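Local coordinates for protein uncharacterized esterase YxiM (Bacillus subtilis, PDB 2O14) that is of uncharacterized function but is probably a hydrolase, an esterase of the GDSL lipolytic family, at residues V103-V108 against F123-T128; G130-L135 against L150-L155; S300-A305 against L312-V317. All coordinates share one frame; numbering follows the deposited sequence.

Overall arrangement
Along the chain the three contacts come in series, each closing before the next opens. Interactions 1 and 2 have centres 8 Å apart and lie in the galactose-binding-like region, where both join an antiparallel five-stranded sheet to a mixed seven-stranded one. Their strands 100-105 and 131-138 are neighbours in the five-stranded sheet, and E106 and N133 link the two contacts directly. Interaction 3 belongs to the GDSL hydrolase region, across the chain's centre: its centre is about 32 Å from that of interaction 1 and 38 Å from that of interaction 2. The contacts thus fall in two parts of the protein, a beta sandwich and an alpha/beta unit.

Interaction 1: V103-V108 against F123-T128; sequences VAAEGV and FQIPVT
I125 runs out fully extended, with CG1 anti to the backbone N (chi1 -176°) and CD1 continuing the line, and this delivers its end methyl to A105 and E106. CD1 of I125 lies 3.6 Å from CG of E106 and 3.9 Å from CB of A105, so one methyl meets two consecutive residues. F123 has its CG between the backbone N and the carbonyl carbon (chi1 66°), which sends the ring toward strand 100-105, where CE2 comes obliquely within 4.2 Å of CG1 of V103. Apart from E106, which sits in the turn, the touching side chains project from strands of two different sheets, 100-105 and 120-127, as expected for the core of the beta sandwich in a galactose-binding-like domain. L132 and L134, on the strand beside 100-105, pack on I125 and V103 respectively. After strand 100-105 the chain reverses in a type I' turn from A105 to V108, with A105 N hydrogen-bonded to V108 O at 3.0 Å. The carboxylate of E106 is bonded at both oxygens: OE1 accepts from the backbone N of N133, while a water donates to OE2 at 2.9 Å and accepts from T128 N at 2.8 Å, bridging the segments.

Interaction 2: G130-L135 against L150-L155; sequences GQLNLL and LKIKKL
Apolar contact joins L132 to I152 and L134 to L150, two pairs whose side chains reach toward each other tip to tip. CD2 of L132 is 3.9 Å from CD1 of I152, and CD1 of L134 is 4.1 Å from CD2 of L150. Between L132 and I152 a single methyl from each residue does the touching; in the other pair CD2 of L150 is the nearer of its two methyls to CD1 of L134. The backbones stay well apart: the CA atoms of L132 and I152 are 10.0 Å from each other, those of L134 and L150 10.2 Å. Both leucines of 130-135 hold CG opposite the backbone N (chi1 173° for L132), a setting that carries the branch across toward the facing strand. All four residues are buried. Such spacing, with side chains rather than backbone atoms bridging the gap, marks two stacked sheets: strand 131-138 is the central one of the five-stranded antiparallel sheet, strand 146-156 belongs to the mixed sheet, and together they form part of the sandwich of the galactose-binding-like domain. V82 packs on both L132 and I152, and F80 on L150, so strand 80-83 lines the same interface. The side-chain amides of Q131 and N133 bond to each other on the side of the strand turned from 150-155. ND2 of N133 donates to OE1 of Q131 at 3.0 Å, nearly straight at 165°. The acceptor lies close to the amide plane of N133, but the donor sits above the carbonyl plane of Q131, 50° out of it. Both amides have further partners on the neighbouring strand, D83 for NE2 of Q131 and N81 for ND2 of N133.

Interaction 3: S300-A305 against L312-V317; sequences SILALA and LIDLNV
The carboxylate of D314 is the flat group of this contact, and CD2 of L302 lies over one of its faces, at the OD2 end, 3.8 Å from OD2. That oxygen's polar partner is R298, by a salt bridge. The other oxygen, OD1, accepts from OG1 of T276, so both oxygens are tied outside the two segments. Holding CG anti to the backbone N (chi1 -153°) turns the carboxylate toward L302. D314 also occupies the N-cap position of helix 315-326. The apolar part of the contact centres on L312. Its CD2 lies 3.8 Å from CD2 of L302, the two side chains crossing at a slant, while its CB sits 3.9 Å from CB of A305. Its other methyl, CD1, comes 4.2 Å from CG2 of I301. One leucine thus meets three residues within five consecutive positions of the helix, I301, L302 and A305, consistent with a single face of that helix packing on the strand. The backbones close up at A305 and L312, whose CA atoms are 6.3 Å apart. Helix 298-307 packs against edge strand 311-313 of the parallel sheet, completing the beta-alpha-beta crossover from strand 271-275 in the alpha/beta fold of SGNH hydrolases.

Interaction 1: V103-V108 against F123-T128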
# COMPACT_ATOMS: atom_id res chain seq x y z
N VAL A 103 -5.39 6.71 3.52
CA VAL A 103 -6.19 6.60 4.72
C VAL A 103 -5.26 6.41 5.89
O VAL A 103 -4.28 5.66 5.79
CB VAL A 103 -7.17 5.40 4.64
CG1 VAL A 103 -7.83 5.18 5.99
CG2 VAL A 103 -8.23 5.67 3.60
N ALA A 104 -5.54 7.10 7.00
CA ALA A 104 -4.73 6.99 8.21
C ALA A 104 -5.63 6.60 9.38
O ALA A 104 -6.79 6.98 9.44
CB ALA A 104 -4.05 8.33 8.50
N ALA A 105 -5.08 5.82 10.31
CA ALA A 105 -5.85 5.40 11.47
C ALA A 105 -4.85 5.04 12.56
O ALA A 105 -3.83 4.42 12.28
CB ALA A 105 -6.72 4.20 11.12
N GLU A 106 -5.16 5.44 13.79
CA GLU A 106 -4.28 5.17 14.91
C GLU A 106 -2.90 5.81 14.74
O GLU A 106 -1.89 5.25 15.16
CB GLU A 106 -4.13 3.66 15.12
CG GLU A 106 -5.46 2.94 15.33
CD GLU A 106 -6.32 3.60 16.40
OE1 GLU A 106 -7.29 4.31 16.04
OE2 GLU A 106 -6.02 3.42 17.61
N GLY A 107 -2.88 6.98 14.10
CA GLY A 107 -1.63 7.71 13.90
C GLY A 107 -0.69 7.30 12.78
O GLY A 107 0.40 7.85 12.67
N VAL A 108 -1.10 6.36 11.93
CA VAL A 108 -0.24 5.92 10.82
C VAL A 108 -1.02 5.60 9.55
O VAL A 108 -2.24 5.41 9.59
CB VAL A 108 0.57 4.66 11.20
CG1 VAL A 108 1.46 4.95 12.40
CG2 VAL A 108 -0.36 3.50 11.50
N PHE A 123 -9.00 -2.94 4.79
CA PHE A 123 -7.81 -3.27 5.56
C PHE A 123 -8.22 -3.72 6.96
O PHE A 123 -9.30 -3.40 7.43
CB PHE A 123 -6.86 -2.07 5.64
CG PHE A 123 -7.41 -0.91 6.42
CD1 PHE A 123 -7.14 -0.78 7.77
CD2 PHE A 123 -8.20 0.05 5.79
CE1 PHE A 123 -7.64 0.30 8.50
CE2 PHE A 123 -8.71 1.14 6.50
CZ PHE A 123 -8.43 1.26 7.86
N GLN A 124 -7.35 -4.48 7.61
CA GLN A 124 -7.62 -4.96 8.95
C GLN A 124 -6.81 -4.14 9.94
O GLN A 124 -5.71 -3.69 9.61
CB GLN A 124 -7.27 -6.43 9.05
CG GLN A 124 -8.08 -7.28 8.10
CD GLN A 124 -7.72 -8.75 8.18
OE1 GLN A 124 -8.36 -9.59 7.53
NE2 GLN A 124 -6.70 -9.08 8.97
N ILE A 125 -7.34 -3.95 11.13
CA ILE A 125 -6.64 -3.15 12.13
C ILE A 125 -7.04 -3.55 13.55
O ILE A 125 -8.22 -3.75 13.84
CB ILE A 125 -6.96 -1.65 11.93
CG1 ILE A 125 -6.14 -0.79 12.90
CG2 ILE A 125 -8.44 -1.40 12.17
CD1 ILE A 125 -6.36 0.70 12.70
N PRO A 126 -6.05 -3.69 14.44
CA PRO A 126 -6.42 -4.05 15.81
C PRO A 126 -6.82 -2.81 16.60
O PRO A 126 -6.22 -1.75 16.45
CB PRO A 126 -5.15 -4.71 16.35
CG PRO A 126 -4.05 -3.98 15.62
CD PRO A 126 -4.60 -3.89 14.21
N VAL A 127 -7.86 -2.95 17.42
CA VAL A 127 -8.33 -1.85 18.26
C VAL A 127 -7.97 -2.28 19.68
O VAL A 127 -8.46 -3.30 20.17
CB VAL A 127 -9.85 -1.65 18.12
CG1 VAL A 127 -10.31 -0.56 19.07
CG2 VAL A 127 -10.19 -1.29 16.68
N THR A 128 -7.12 -1.50 20.34
CA THR A 128 -6.67 -1.83 21.68
C THR A 128 -7.02 -0.83 22.77
O THR A 128 -7.00 -1.18 23.95
CB THR A 128 -5.14 -2.03 21.69
OG1 THR A 128 -4.51 -0.87 21.12
CG2 THR A 128 -4.75 -3.26 20.88
O HOH W 1 -6.81 0.93 18.97

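Interaction 2: G130-L135 against L150-L155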
# COMPACT_ATOMS: atom_id res chain seq x y z
N GLY A 130 -9.94 0.77 22.75
CA GLY A 130 -11.39 0.88 22.70
C GLY A 130 -11.98 1.93 21.78
O GLY A 130 -13.16 2.24 21.89
N GLN A 131 -11.18 2.47 20.87
CA GLN A 131 -11.67 3.50 19.95
C GLN A 131 -10.83 3.59 18.67
O GLN A 131 -9.60 3.53 18.72
CB GLN A 131 -11.68 4.86 20.65
CG GLN A 131 -12.33 5.98 19.86
CD GLN A 131 -12.26 7.32 20.58
OE1 GLN A 131 -11.21 7.94 20.66
NE2 GLN A 131 -13.39 7.75 21.12
N LEU A 132 -11.51 3.74 17.54
CA LEU A 132 -10.85 3.86 16.24
C LEU A 132 -10.87 5.32 15.80
O LEU A 132 -11.92 5.96 15.84
CB LEU A 132 -11.57 3.00 15.20
CG LEU A 132 -11.11 3.12 13.74
CD1 LEU A 132 -9.70 2.56 13.59
CD2 LEU A 132 -12.07 2.36 12.84
N ASN A 133 -9.72 5.84 15.39
CA ASN A 133 -9.62 7.23 14.94
C ASN A 133 -9.03 7.23 13.54
O ASN A 133 -7.85 6.93 13.34
CB ASN A 133 -8.75 8.04 15.90
CG ASN A 133 -9.08 7.74 17.36
OD1 ASN A 133 -8.59 6.76 17.92
ND2 ASN A 133 -9.92 8.56 17.97
N LEU A 134 -9.87 7.59 12.57
CA LEU A 134 -9.49 7.57 11.17
C LEU A 134 -9.71 8.89 10.42
O LEU A 134 -10.54 9.71 10.80
CB LEU A 134 -10.29 6.44 10.49
CG LEU A 134 -10.24 6.17 8.98
CD1 LEU A 134 -10.80 4.78 8.71
CD2 LEU A 134 -11.05 7.23 8.24
N LEU A 135 -8.92 9.09 9.37
CA LEU A 135 -9.07 10.28 8.53
C LEU A 135 -8.54 9.94 7.15
O LEU A 135 -7.83 8.94 6.97
CB LEU A 135 -8.29 11.48 9.09
CG LEU A 135 -6.76 11.54 8.96
CD1 LEU A 135 -6.32 12.99 8.90
CD2 LEU A 135 -6.09 10.81 10.12
N LEU A 150 -18.09 4.14 5.50
CA LEU A 150 -17.23 3.21 6.22
C LEU A 150 -18.05 2.00 6.64
O LEU A 150 -19.21 2.14 7.04
CB LEU A 150 -16.65 3.84 7.48
CG LEU A 150 -15.50 4.84 7.41
CD1 LEU A 150 -15.07 5.21 8.83
CD2 LEU A 150 -14.33 4.23 6.64
N LYS A 151 -17.45 0.83 6.52
CA LYS A 151 -18.07 -0.41 6.96
C LYS A 151 -17.02 -1.03 7.87
O LYS A 151 -15.93 -1.38 7.43
CB LYS A 151 -18.35 -1.35 5.78
CG LYS A 151 -19.66 -1.06 5.05
CD LYS A 151 -19.97 -2.19 4.07
CE LYS A 151 -21.34 -2.02 3.45
NZ LYS A 151 -21.68 -3.18 2.57
N ILE A 152 -17.36 -1.15 9.15
CA ILE A 152 -16.45 -1.70 10.13
C ILE A 152 -17.01 -3.01 10.69
O ILE A 152 -18.09 -3.03 11.29
CB ILE A 152 -16.23 -0.68 11.26
CG1 ILE A 152 -15.70 0.63 10.64
CG2 ILE A 152 -15.28 -1.22 12.31
CD1 ILE A 152 -15.75 1.82 11.57
N LYS A 153 -16.28 -4.10 10.49
CA LYS A 153 -16.72 -5.41 10.95
C LYS A 153 -15.68 -6.07 11.85
O LYS A 153 -14.49 -6.10 11.52
CB LYS A 153 -17.00 -6.30 9.74
CG LYS A 153 -17.79 -7.56 10.08
CD LYS A 153 -18.02 -8.44 8.86
CE LYS A 153 -16.74 -9.14 8.43
NZ LYS A 153 -17.01 -10.17 7.39
N LYS A 154 -16.13 -6.61 12.97
CA LYS A 154 -15.23 -7.27 13.91
C LYS A 154 -14.86 -8.67 13.41
O LYS A 154 -15.73 -9.47 13.08
CB LYS A 154 -15.87 -7.35 15.29
CG LYS A 154 -14.92 -7.80 16.39
CD LYS A 154 -15.51 -7.63 17.78
CE LYS A 154 -14.48 -8.00 18.84
NZ LYS A 154 -14.95 -7.81 20.24
N LEU A 155 -13.56 -8.96 13.37
CA LEU A 155 -13.08 -10.25 12.90
C LEU A 155 -12.71 -11.21 14.03
O LEU A 155 -12.86 -12.42 13.90
CB LEU A 155 -11.85 -10.06 12.00
CG LEU A 155 -12.06 -9.27 10.71
CD1 LEU A 155 -10.71 -8.97 10.07
CD2 LEU A 155 -12.96 -10.05 9.76

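Interaction 3: S300-A305 against L312-V317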
# COMPACT_ATOMS: atom_id res chain seq x y z
N SER A 300 24.01 -3.22 -4.69
CA SER A 300 23.85 -2.97 -3.26
C SER A 300 22.78 -3.85 -2.63
O SER A 300 22.90 -4.25 -1.47
CB SER A 300 23.50 -1.50 -3.01
OG SER A 300 24.60 -0.67 -3.35
N ILE A 301 21.73 -4.13 -3.39
CA ILE A 301 20.65 -4.97 -2.90
C ILE A 301 21.16 -6.40 -2.65
O ILE A 301 20.82 -7.02 -1.64
CB ILE A 301 19.47 -5.01 -3.90
CG1 ILE A 301 18.94 -3.59 -4.11
CG2 ILE A 301 18.35 -5.90 -3.38
CD1 ILE A 301 17.86 -3.49 -5.17
N LEU A 302 21.99 -6.91 -3.56
CA LEU A 302 22.55 -8.25 -3.40
C LEU A 302 23.43 -8.29 -2.16
O LEU A 302 23.33 -9.20 -1.33
CB LEU A 302 23.37 -8.64 -4.63
CG LEU A 302 22.66 -8.61 -5.98
CD1 LEU A 302 23.66 -8.86 -7.10
CD2 LEU A 302 21.56 -9.66 -6.01
N ALA A 303 24.30 -7.29 -2.02
CA ALA A 303 25.20 -7.21 -0.89
C ALA A 303 24.44 -7.15 0.44
O ALA A 303 24.79 -7.85 1.39
CB ALA A 303 26.09 -5.98 -1.03
N LEU A 304 23.41 -6.31 0.50
CA LEU A 304 22.60 -6.17 1.71
C LEU A 304 21.95 -7.48 2.13
O LEU A 304 21.83 -7.76 3.32
CB LEU A 304 21.52 -5.11 1.49
CG LEU A 304 21.94 -3.64 1.65
CD1 LEU A 304 20.86 -2.73 1.06
CD2 LEU A 304 22.17 -3.34 3.12
N ALA A 305 21.52 -8.27 1.16
CA ALA A 305 20.87 -9.54 1.47
C ALA A 305 21.82 -10.48 2.22
O ALA A 305 21.42 -11.18 3.15
CB ALA A 305 20.38 -10.20 0.19
N LEU A 312 16.12 -13.22 -0.47
CA LEU A 312 16.33 -12.45 -1.69
C LEU A 312 15.69 -13.05 -2.93
O LEU A 312 15.89 -14.23 -3.24
CB LEU A 312 17.83 -12.28 -1.95
CG LEU A 312 18.23 -11.59 -3.26
CD1 LEU A 312 17.93 -10.10 -3.16
CD2 LEU A 312 19.71 -11.81 -3.53
N ILE A 313 14.93 -12.22 -3.64
CA ILE A 313 14.29 -12.62 -4.88
C ILE A 313 14.98 -11.75 -5.92
O ILE A 313 14.82 -10.53 -5.92
CB ILE A 313 12.78 -12.27 -4.91
CG1 ILE A 313 12.05 -12.94 -3.75
CG2 ILE A 313 12.17 -12.71 -6.23
CD1 ILE A 313 12.07 -14.45 -3.81
N ASP A 314 15.77 -12.37 -6.79
CA ASP A 314 16.48 -11.62 -7.82
C ASP A 314 15.54 -11.44 -9.01
O ASP A 314 15.81 -11.93 -10.11
CB ASP A 314 17.74 -12.35 -8.27
CG ASP A 314 18.80 -11.41 -8.80
OD1 ASP A 314 18.45 -10.33 -9.31
OD2 ASP A 314 20.00 -11.77 -8.72
N LEU A 315 14.43 -10.74 -8.78
CA LEU A 315 13.44 -10.53 -9.82
C LEU A 315 14.04 -9.90 -11.07
O LEU A 315 13.52 -10.09 -12.18
CB LEU A 315 12.31 -9.65 -9.28
CG LEU A 315 10.98 -9.69 -10.04
CD1 LEU A 315 10.53 -11.13 -10.21
CD2 LEU A 315 9.94 -8.88 -9.27
N ASN A 316 15.13 -9.16 -10.91
CA ASN A 316 15.79 -8.53 -12.05
C ASN A 316 16.19 -9.60 -13.07
O ASN A 316 15.89 -9.50 -14.27
CB ASN A 316 17.04 -7.77 -11.59
CG ASN A 316 17.72 -7.01 -12.71
OD1 ASN A 316 17.37 -5.85 -13.00
ND2 ASN A 316 18.68 -7.64 -13.36
N VAL A 317 16.88 -10.63 -12.58
CA VAL A 317 17.33 -11.72 -13.43
C VAL A 317 16.21 -12.67 -13.83
O VAL A 317 16.09 -13.06 -14.99
CB VAL A 317 18.45 -12.53 -12.74
CG1 VAL A 317 18.88 -13.69 -13.63
CG2 VAL A 317 19.63 -11.61 -12.44